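Local coordinates for protein iron-containing alcohol dehydrogenase (PDB 3JZD) that probably reduces maleylacetate to 3-oxoadipate with NADH or NADPH in the breakdown of aromatic compounds, working as a homodimer, at residues R282-A286 with T287-E291; F299-A302 with Q303-G306; I314-E318 with E319-R323; L347-A350 with A351-G354. One frame throughout, in Å; residues are numbered along the deposited sequence.

Contact 1: residues R282-A286 with T287-E291; sequences RIRRA and TGAGE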
loop_
_atom_site.group_PDB
_atom_site.type_symbol
_atom_site.label_atom_id
_atom_site.label_comp_id
_atom_site.label_asym_id
_atom_site.label_seq_id
_atom_site.Cartn_x
_atom_site.Cartn_y
_atom_site.Cartn_z
ATOM N N ARG A 282 15.742 -5.341 11.023
ATOM C CA ARG A 282 14.328 -5.463 10.707
ATOM C C ARG A 282 13.999 -6.885 10.291
ATOM O O ARG A 282 12.966 -7.407 10.672
ATOM C CB ARG A 282 13.877 -4.458 9.640
ATOM C CG ARG A 282 13.999 -3.016 10.138
ATOM C CD ARG A 282 13.531 -1.972 9.184
ATOM N NE ARG A 282 12.073 -2.006 8.999
ATOM C CZ ARG A 282 11.386 -1.069 8.350
ATOM N NH1 ARG A 282 12.037 -0.036 7.811
ATOM N NH2 ARG A 282 10.056 -1.156 8.251
ATOM N N ILE A 283 14.874 -7.540 9.540
ATOM C CA ILE A 283 14.599 -8.912 9.188
ATOM C C ILE A 283 14.605 -9.795 10.447
ATOM O O ILE A 283 13.782 -10.695 10.582
ATOM C CB ILE A 283 15.587 -9.421 8.181
ATOM C CG1 ILE A 283 15.385 -8.683 6.834
ATOM C CG2 ILE A 283 15.462 -10.939 8.062
ATOM C CD1 ILE A 283 16.558 -8.919 5.850
ATOM N N ARG A 284 15.529 -9.525 11.360
ATOM C CA ARG A 284 15.657 -10.282 12.614
ATOM C C ARG A 284 14.426 -10.137 13.486
ATOM O O ARG A 284 13.901 -11.137 13.992
ATOM C CB ARG A 284 16.896 -9.850 13.374
ATOM C CG ARG A 284 18.157 -10.331 12.668
ATOM C CD ARG A 284 19.453 -9.705 13.198
ATOM N NE ARG A 284 19.525 -9.742 14.652
ATOM C CZ ARG A 284 19.796 -8.704 15.445
ATOM N NH1 ARG A 284 20.109 -7.500 14.957
ATOM N NH2 ARG A 284 19.774 -8.890 16.752
ATOM N N ARG A 285 13.952 -8.898 13.619
ATOM C CA ARG A 285 12.745 -8.607 14.388
ATOM C C ARG A 285 11.562 -9.342 13.785
ATOM O O ARG A 285 10.774 -9.926 14.509
ATOM C CB ARG A 285 12.469 -7.106 14.396
ATOM C CG ARG A 285 11.301 -6.684 15.258
ATOM C CD ARG A 285 11.218 -5.163 15.419
ATOM N NE ARG A 285 11.045 -4.476 14.138
ATOM C CZ ARG A 285 11.080 -3.149 13.966
ATOM N NH1 ARG A 285 11.283 -2.334 15.002
ATOM N NH2 ARG A 285 10.920 -2.620 12.753
ATOM N N ALA A 286 11.429 -9.320 12.461
ATOM C CA ALA A 286 10.283 -9.950 11.825
ATOM C C ALA A 286 10.333 -11.506 11.875
ATOM O O ALA A 286 9.304 -12.174 11.786
ATOM C CB ALA A 286 10.145 -9.435 10.379
ATOM N N THR A 287 11.525 -12.078 11.995
ATOM C CA THR A 287 11.686 -13.535 12.052
ATOM C C THR A 287 11.838 -14.073 13.485
ATOM O O THR A 287 11.905 -15.275 13.697
ATOM C CB THR A 287 12.922 -13.989 11.247
ATOM O OG1 THR A 287 14.068 -13.306 11.724
ATOM C CG2 THR A 287 12.758 -13.719 9.740
ATOM N N GLY A 288 11.844 -13.190 14.477
ATOM C CA GLY A 288 11.971 -13.612 15.866
ATOM C C GLY A 288 13.352 -14.129 16.197
ATOM O O GLY A 288 13.509 -14.957 17.083
ATOM N N ALA A 289 14.348 -13.574 15.517
ATOM C CA ALA A 289 15.737 -13.963 15.615
ATOM C C ALA A 289 16.383 -13.677 16.972
ATOM O O ALA A 289 17.364 -14.343 17.349
ATOM C CB ALA A 289 16.501 -13.234 14.523
ATOM N N GLY A 290 15.839 -12.717 17.732
ATOM C CA GLY A 290 16.494 -12.303 18.997
ATOM C C GLY A 290 17.911 -11.834 18.704
ATOM O O GLY A 290 18.143 -10.996 17.839
ATOM N N GLU A 291 18.889 -12.414 19.363
ATOM C CA GLU A 291 20.264 -12.027 19.091
ATOM C C GLU A 291 20.881 -12.767 17.903
ATOM O O GLU A 291 21.997 -12.480 17.533
ATOM C CB GLU A 291 21.149 -12.175 20.362
ATOM C CG GLU A 291 20.827 -11.077 21.404
ATOM C CD GLU A 291 20.929 -9.631 20.792
ATOM O OE1 GLU A 291 22.068 -9.144 20.585
ATOM O OE2 GLU A 291 19.867 -8.989 20.520
#
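Thr287 folds its hydroxyl back onto the last turn of helix 277-287, where OG1 lies 2.9 Å from Ile283 O and 3.1 Å from Arg284 O. The placement follows from chi1 of 56°, which sets OG1 between the backbone N and the carbonyl carbon, within reach of both carbonyl oxygens. CG2 of Thr287 then reaches the CG2 methyl of Ile283 at 4.2 Å, in a patch that helices 190-212 and 294-304 close over through Ile200 and Thr297. At Gly288 the chain leaves helical geometry with a positive phi (71°) and turns back on itself in a Schellman motif, a common way for a helix to end at its C terminus. Its N gives a weak bond to Arg285 O. Ala289 completes the motif: its N donates to Arg284 O at 2.9 Å, nearly straight (166°) though tilted from the carbonyl plane. The methyl CB of Ala289 meets CB of Arg284 at 3.6 Å, a small apolar touch that wraps the turn over the base of the arginine. Gly290 follows, again with positive phi, and presents its carbonyl O to Arg284 NH2 at 2.9 Å, in the carbonyl plane and somewhat tilted from that of the guanidinium. Arg284 bends at chi3 to reach it, while its NE goes to Gln292 O. Glu291 curls round at chi2 and brings OE2 to the edge of the same guanidinium, forming a long salt bridge of 3.8 Å to NH2, with the two flat groups almost perpendicular.

Contact 2: residues F299-A302 with Q303-G306; sequences FDLA and QRHG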
loop_
_atom_site.group_PDB
_atom_site.type_symbol
_atom_site.label_atom_id
_atom_site.label_comp_id
_atom_site.label_asym_id
_atom_site.label_seq_id
_atom_site.Cartn_x
_atom_site.Cartn_y
_atom_site.Cartn_z
ATOM N N PHE A 299 18.106 -19.671 7.689
ATOM C CA PHE A 299 18.651 -20.991 7.468
ATOM C C PHE A 299 17.878 -21.987 8.318
ATOM O O PHE A 299 17.413 -22.993 7.802
ATOM C CB PHE A 299 20.103 -21.040 7.863
ATOM C CG PHE A 299 20.728 -22.369 7.668
ATOM C CD1 PHE A 299 20.637 -23.342 8.656
ATOM C CD2 PHE A 299 21.450 -22.648 6.525
ATOM C CE1 PHE A 299 21.253 -24.608 8.497
ATOM C CE2 PHE A 299 22.078 -23.916 6.373
ATOM C CZ PHE A 299 21.964 -24.876 7.350
ATOM N N ASP A 300 17.750 -21.696 9.608
ATOM C CA ASP A 300 17.004 -22.576 10.522
ATOM C C ASP A 300 15.540 -22.725 10.129
ATOM O O ASP A 300 14.959 -23.789 10.312
ATOM C CB ASP A 300 17.035 -22.086 11.980
ATOM C CG ASP A 300 18.379 -22.179 12.611
ATOM O OD1 ASP A 300 19.282 -22.826 12.033
ATOM O OD2 ASP A 300 18.559 -21.563 13.700
ATOM N N LEU A 301 14.925 -21.664 9.629
ATOM C CA LEU A 301 13.510 -21.731 9.238
ATOM C C LEU A 301 13.327 -22.743 8.106
ATOM O O LEU A 301 12.302 -23.478 8.041
ATOM C CB LEU A 301 13.029 -20.352 8.771
ATOM C CG LEU A 301 11.550 -20.066 8.530
ATOM C CD1 LEU A 301 10.796 -20.372 9.819
ATOM C CD2 LEU A 301 11.412 -18.591 8.106
ATOM N N ALA A 302 14.337 -22.815 7.227
ATOM C CA ALA A 302 14.297 -23.770 6.124
ATOM C C ALA A 302 14.571 -25.157 6.661
ATOM O O ALA A 302 13.806 -26.094 6.416
ATOM C CB ALA A 302 15.349 -23.439 5.028
ATOM N N GLN A 303 15.680 -25.273 7.383
ATOM C CA GLN A 303 16.129 -26.569 7.840
ATOM C C GLN A 303 15.178 -27.320 8.770
ATOM O O GLN A 303 14.930 -28.500 8.575
ATOM C CB GLN A 303 17.463 -26.469 8.531
ATOM C CG GLN A 303 18.098 -27.861 8.520
ATOM C CD GLN A 303 19.307 -27.955 9.349
ATOM O OE1 GLN A 303 19.350 -27.416 10.453
ATOM N NE2 GLN A 303 20.302 -28.685 8.857
ATOM N N ARG A 304 14.646 -26.606 9.758
ATOM C CA ARG A 304 13.719 -27.137 10.736
ATOM C C ARG A 304 12.445 -27.692 10.085
ATOM O O ARG A 304 11.799 -28.572 10.641
ATOM C CB ARG A 304 13.352 -25.995 11.694
ATOM C CG ARG A 304 12.289 -26.278 12.733
ATOM C CD ARG A 304 11.914 -24.972 13.566
ATOM N NE ARG A 304 13.075 -24.311 14.202
ATOM C CZ ARG A 304 13.567 -23.085 13.924
ATOM N NH1 ARG A 304 12.989 -22.235 13.011
ATOM N NH2 ARG A 304 14.651 -22.693 14.618
ATOM N N HIS A 305 12.084 -27.201 8.908
ATOM C CA HIS A 305 10.854 -27.644 8.282
ATOM C C HIS A 305 11.091 -28.440 7.019
ATOM O O HIS A 305 10.293 -28.391 6.110
ATOM C CB HIS A 305 9.923 -26.466 8.026
ATOM C CG HIS A 305 9.673 -25.665 9.255
ATOM N ND1 HIS A 305 10.340 -24.494 9.511
ATOM C CD2 HIS A 305 8.927 -25.925 10.350
ATOM C CE1 HIS A 305 9.975 -24.035 10.694
ATOM N NE2 HIS A 305 9.120 -24.885 11.226
ATOM N N GLY A 306 12.208 -29.155 6.976
ATOM C CA GLY A 306 12.463 -30.090 5.897
ATOM C C GLY A 306 12.903 -29.598 4.535
ATOM O O GLY A 306 12.985 -30.392 3.632
HETATM O O HOH W 1 16.308 -20.058 14.763
#
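The imidazole of His305, not just its backbone, ties into the helix: ND1 donates to Leu301 O at 2.7 Å, in the ring plane and on a lone pair in the carbonyl plane, with an N-H...O angle of 169°. The donor role places a proton on ND1, and a helix carbonyl that is losing its usual partners at the C terminus receives a side-chain donor instead. The helix ends here in a Schellman motif: Gly306, with positive phi, is the residue that turns the chain out, while Ala307 N reaches back to Ala302 O and Gly306 N to Gln303 O. His305 N also bonds Ala302 O, at 3.2 Å and from above the carbonyl plane. The regular i to i+4 bonds last as far as Gln303 N to Phe299 O and Arg304 N to Asp300 O. The ring of His305 sits between helices 190-212 and 165-182, packed edge-to-face with Phe211, and CE1 touches the Leu301 methyl CD1 at 3.9 Å. Arg304 bends at chi3, and one face of its guanidinium, toward the rim, comes over Asp300 O, which stands 3.7 Å from the plane; NH2 comes to Asp300 CB at 3.6 Å. The two charges stay short of a direct bridge; Asp300 OD2 has its salt bridge to Arg356 instead. Phe299 and Gln303 lie side by side, pointing the same way, and both touch Val309. A water spans the charged pair, donating to Asp300 OD2 at 2.9 Å and accepting from Arg304 NH2 at 3.1 Å, in the guanidinium plane.

Contact 3: residues I314-E318 with E319-R323; sequences IGMRE and EDLDR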
loop_
_atom_site.group_PDB
_atom_site.type_symbol
_atom_site.label_atom_id
_atom_site.label_comp_id
_atom_site.label_asym_id
_atom_site.label_seq_id
_atom_site.Cartn_x
_atom_site.Cartn_y
_atom_site.Cartn_z
ATOM N N ILE A 314 20.117 -30.227 -4.473
ATOM C CA ILE A 314 19.146 -29.888 -5.505
ATOM C C ILE A 314 19.784 -29.869 -6.894
ATOM O O ILE A 314 19.334 -29.159 -7.802
ATOM C CB ILE A 314 18.345 -28.589 -5.207
ATOM C CG1 ILE A 314 19.281 -27.376 -5.111
ATOM C CG2 ILE A 314 17.568 -28.721 -3.889
ATOM C CD1 ILE A 314 18.625 -26.044 -5.576
ATOM N N GLY A 315 20.863 -30.619 -7.075
ATOM C CA GLY A 315 21.390 -30.796 -8.434
ATOM C C GLY A 315 22.450 -29.844 -8.936
ATOM O O GLY A 315 22.609 -29.706 -10.151
HETATM N N MSE A 316 23.149 -29.163 -8.039
HETATM C CA MSE A 316 24.230 -28.286 -8.459
HETATM C C MSE A 316 25.472 -29.160 -8.426
HETATM O O MSE A 316 25.703 -29.833 -7.430
HETATM C CB MSE A 316 24.414 -27.145 -7.478
HETATM C CG MSE A 316 25.534 -26.154 -7.806
HETATM SE SE MSE A 316 25.145 -25.216 -9.491
HETATM C CE MSE A 316 26.877 -24.258 -9.707
ATOM N N ARG A 317 26.256 -29.190 -9.506
ATOM C CA ARG A 317 27.536 -29.904 -9.461
ATOM C C ARG A 317 28.585 -29.012 -8.759
ATOM O O ARG A 317 28.724 -27.809 -9.081
ATOM C CB ARG A 317 28.026 -30.233 -10.868
ATOM C CG ARG A 317 27.063 -31.102 -11.673
ATOM C CD ARG A 317 27.726 -31.635 -12.933
ATOM N NE ARG A 317 28.216 -30.566 -13.790
ATOM C CZ ARG A 317 29.192 -30.720 -14.690
ATOM N NH1 ARG A 317 29.791 -31.895 -14.826
ATOM N NH2 ARG A 317 29.605 -29.697 -15.445
ATOM N N GLU A 318 29.332 -29.585 -7.820
ATOM C CA GLU A 318 30.385 -28.828 -7.170
ATOM C C GLU A 318 31.383 -28.286 -8.222
ATOM O O GLU A 318 31.925 -27.206 -8.095
ATOM C CB GLU A 318 31.176 -29.689 -6.203
ATOM C CG GLU A 318 32.191 -28.849 -5.413
ATOM C CD GLU A 318 32.851 -29.571 -4.245
ATOM O OE1 GLU A 318 32.719 -30.819 -4.114
ATOM O OE2 GLU A 318 33.506 -28.868 -3.423
ATOM N N GLU A 319 31.558 -29.055 -9.271
ATOM C CA GLU A 319 32.480 -28.742 -10.344
ATOM C C GLU A 319 32.054 -27.547 -11.201
ATOM O O GLU A 319 32.797 -27.156 -12.048
ATOM C CB GLU A 319 32.631 -29.978 -11.259
ATOM C CG GLU A 319 33.161 -31.250 -10.522
ATOM C CD GLU A 319 32.108 -32.120 -9.822
ATOM O OE1 GLU A 319 30.910 -31.753 -9.783
ATOM O OE2 GLU A 319 32.508 -33.194 -9.302
ATOM N N ASP A 320 30.851 -27.027 -11.003
ATOM C CA ASP A 320 30.334 -25.873 -11.733
ATOM C C ASP A 320 30.370 -24.565 -10.929
ATOM O O ASP A 320 29.966 -23.522 -11.430
ATOM C CB ASP A 320 28.870 -26.123 -12.100
ATOM C CG ASP A 320 28.700 -27.029 -13.279
ATOM O OD1 ASP A 320 29.641 -27.099 -14.081
ATOM O OD2 ASP A 320 27.602 -27.631 -13.426
ATOM N N LEU A 321 30.835 -24.627 -9.686
ATOM C CA LEU A 321 30.848 -23.469 -8.828
ATOM C C LEU A 321 31.806 -22.420 -9.347
ATOM O O LEU A 321 31.469 -21.238 -9.330
ATOM C CB LEU A 321 31.157 -23.864 -7.373
ATOM C CG LEU A 321 30.121 -24.774 -6.650
ATOM C CD1 LEU A 321 30.709 -25.245 -5.275
ATOM C CD2 LEU A 321 28.729 -24.121 -6.466
ATOM N N ASP A 322 32.976 -22.832 -9.856
ATOM C CA ASP A 322 33.895 -21.874 -10.425
ATOM C C ASP A 322 33.202 -21.107 -11.560
ATOM O O ASP A 322 33.326 -19.877 -11.625
ATOM C CB ASP A 322 35.150 -22.523 -10.990
ATOM C CG ASP A 322 36.038 -23.190 -9.927
ATOM O OD1 ASP A 322 36.063 -22.773 -8.736
ATOM O OD2 ASP A 322 36.739 -24.151 -10.333
ATOM N N ARG A 323 32.499 -21.812 -12.455
ATOM C CA ARG A 323 31.812 -21.158 -13.559
ATOM C C ARG A 323 30.689 -20.257 -13.038
ATOM O O ARG A 323 30.488 -19.150 -13.524
ATOM C CB ARG A 323 31.231 -22.172 -14.531
ATOM C CG ARG A 323 30.453 -21.542 -15.698
ATOM C CD ARG A 323 29.786 -22.576 -16.611
ATOM N NE ARG A 323 30.760 -23.472 -17.214
ATOM C CZ ARG A 323 31.385 -23.286 -18.382
ATOM N NH1 ARG A 323 31.125 -22.244 -19.152
ATOM N NH2 ARG A 323 32.286 -24.167 -18.790
HETATM O O HOH W 2 25.583 -27.732 -11.761
HETATM O O HOH W 3 34.012 -25.477 -9.155
#
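Arg317 leaves the backbone with CG beside its own N (chi1 -59°) and kinks at chi3, which turns the guanidinium onto the carboxylate of Asp320, whose CG is likewise held beside its N. The grip is side-on and two-pronged: NE to OD2 at 3.0 Å, nearly in the guanidinium plane, and NH2 to OD1 at 2.9 Å on the syn side. The NH2 bond is the more bent of the two (132° against 161°) and comes somewhat out of both planes. OD2 is met from above the carboxylate plane. A water accepts from Arg317 N and donates to Asp320 OD2, giving that oxygen a further bond. The backbone makes a short 3-10 turn that leads into helix 321-328, Asp320 N bonding Arg317 O and Leu321 N bonding Glu318 O at 3.2 Å. The selenomethionine Met316, packed against Leu249 and Phe253, lays its CE on Asp320 CB at 3.6 Å and on Leu321 CD2 at 3.7 Å. The extended Glu318 side chain comes within about 4 Å of a bound calcium ion. With two arginine nitrogens and a water turned toward it, the Asp320 carboxylate is probably held as the anion.

Contact 4: residues L347-A350 with A351-G354; sequences LLQA and AYEG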
loop_
_atom_site.group_PDB
_atom_site.type_symbol
_atom_site.label_atom_id
_atom_site.label_comp_id
_atom_site.label_asym_id
_atom_site.label_seq_id
_atom_site.Cartn_x
_atom_site.Cartn_y
_atom_site.Cartn_z
ATOM N N LEU A 347 30.788 -17.613 -1.050
ATOM C CA LEU A 347 29.342 -17.641 -0.805
ATOM C C LEU A 347 28.818 -18.902 -1.448
ATOM O O LEU A 347 28.111 -19.664 -0.831
ATOM C CB LEU A 347 28.642 -16.427 -1.445
ATOM C CG LEU A 347 27.105 -16.276 -1.409
ATOM C CD1 LEU A 347 26.688 -14.841 -1.820
ATOM C CD2 LEU A 347 26.367 -17.382 -2.301
ATOM N N LEU A 348 29.189 -19.114 -2.696
ATOM C CA LEU A 348 28.736 -20.279 -3.451
ATOM C C LEU A 348 29.151 -21.617 -2.839
ATOM O O LEU A 348 28.388 -22.590 -2.885
ATOM C CB LEU A 348 29.264 -20.171 -4.881
ATOM C CG LEU A 348 28.539 -19.171 -5.775
ATOM C CD1 LEU A 348 29.304 -18.918 -7.040
ATOM C CD2 LEU A 348 27.157 -19.701 -6.082
ATOM N N GLN A 349 30.359 -21.677 -2.269
ATOM C CA GLN A 349 30.855 -22.910 -1.685
ATOM C C GLN A 349 30.010 -23.236 -0.433
ATOM O O GLN A 349 29.625 -24.388 -0.207
ATOM C CB GLN A 349 32.316 -22.776 -1.281
ATOM C CG GLN A 349 32.937 -24.080 -0.801
ATOM C CD GLN A 349 33.049 -25.084 -1.932
ATOM O OE1 GLN A 349 33.281 -24.704 -3.082
ATOM N NE2 GLN A 349 32.894 -26.349 -1.623
ATOM N N ALA A 350 29.771 -22.216 0.393
ATOM C CA ALA A 350 28.965 -22.363 1.613
ATOM C C ALA A 350 27.511 -22.772 1.303
ATOM O O ALA A 350 26.928 -23.587 2.000
ATOM C CB ALA A 350 29.001 -21.047 2.460
ATOM N N ALA A 351 26.949 -22.191 0.266
ATOM C CA ALA A 351 25.601 -22.533 -0.208
ATOM C C ALA A 351 25.584 -23.988 -0.720
ATOM O O ALA A 351 24.630 -24.749 -0.432
ATOM C CB ALA A 351 25.155 -21.572 -1.343
ATOM N N TYR A 352 26.651 -24.372 -1.434
ATOM C CA TYR A 352 26.799 -25.744 -1.976
ATOM C C TYR A 352 26.762 -26.768 -0.851
ATOM O O TYR A 352 26.046 -27.765 -0.910
ATOM C CB TYR A 352 28.100 -25.927 -2.786
ATOM C CG TYR A 352 28.277 -27.349 -3.255
ATOM C CD1 TYR A 352 27.568 -27.826 -4.333
ATOM C CD2 TYR A 352 29.066 -28.240 -2.555
ATOM C CE1 TYR A 352 27.666 -29.131 -4.730
ATOM C CE2 TYR A 352 29.175 -29.558 -2.959
ATOM C CZ TYR A 352 28.475 -29.988 -4.039
ATOM O OH TYR A 352 28.581 -31.282 -4.455
ATOM N N GLU A 353 27.517 -26.471 0.182
ATOM C CA GLU A 353 27.697 -27.360 1.301
ATOM C C GLU A 353 26.609 -27.264 2.341
ATOM O O GLU A 353 26.458 -28.163 3.106
ATOM C CB GLU A 353 29.062 -27.106 1.947
ATOM C CG GLU A 353 30.243 -27.604 1.071
ATOM C CD GLU A 353 31.600 -27.151 1.575
ATOM O OE1 GLU A 353 31.653 -26.454 2.606
ATOM O OE2 GLU A 353 32.631 -27.454 0.925
ATOM N N GLY A 354 25.840 -26.205 2.377
ATOM C CA GLY A 354 24.776 -26.111 3.363
ATOM C C GLY A 354 25.298 -25.808 4.757
ATOM O O GLY A 354 24.782 -26.317 5.745
#
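Among the polar side chains, Gln349 and Glu353 make the main link, one turn apart: Gln349 NE2 donates to Glu353 OE2 at 2.8 Å, with an N-H...O angle of 165°. The glutamate oxygen lies in the amide plane of Gln349, the amide meets it from above the carboxylate plane, and the two planes stand 76° apart. Gln349 reaches it by bending at chi2 (67°), while Glu353 stretches straight beyond CG. The amide has further partners that help fix its rotation: NE2 also makes a probable hydrogen bond to Glu318 OE2, and OE1 accepts from Arg345 NH1. Apolar contact is modest: Leu347 CD2 comes to Ala351 CB at 4.5 Å, on the face of the helix that His267 of helix 257-272 covers. The Tyr352 ring packs on Leu321 and Glu318. Backbone bonds supply the rest, from Ala351 N to Leu347 O at 3.0 Å, Tyr352 N to Leu348 O at 2.9 Å and Glu353 N to Gln349 O at 3.0 Å. Beyond them Gly354, at positive phi, gives weak bonds to Ala350 O and Ala351 O, and Val355 N reaches Ala350 O. This is the Schellman motif that closes helix 341-353 in the helical C-terminal part of the iron-containing alcohol dehydrogenase fold.

In the fold
Following the chain from the N terminus, the four contacts come in series, and none nests in or crosses another, because each closes only a local turn. Contact 1 ends helix 277-287 and leads into helix 294-304, whose far end is contact 2. The loop after it runs to contact 3 at the start of helix 321-328, and contact 4 ends helix 341-353. Contacts 1 and 2 lie about 15 Å apart between centres without touching. Helix 341-353 joins contacts 2 and 3, while contact 1 stands apart from it: Phe299 CZ of contact 2 packs on Gly354 O of contact 4 at 3.5 Å, and contact 4 also meets contact 3, with Glu318 CB against Tyr352 CZ at 3.5 Å.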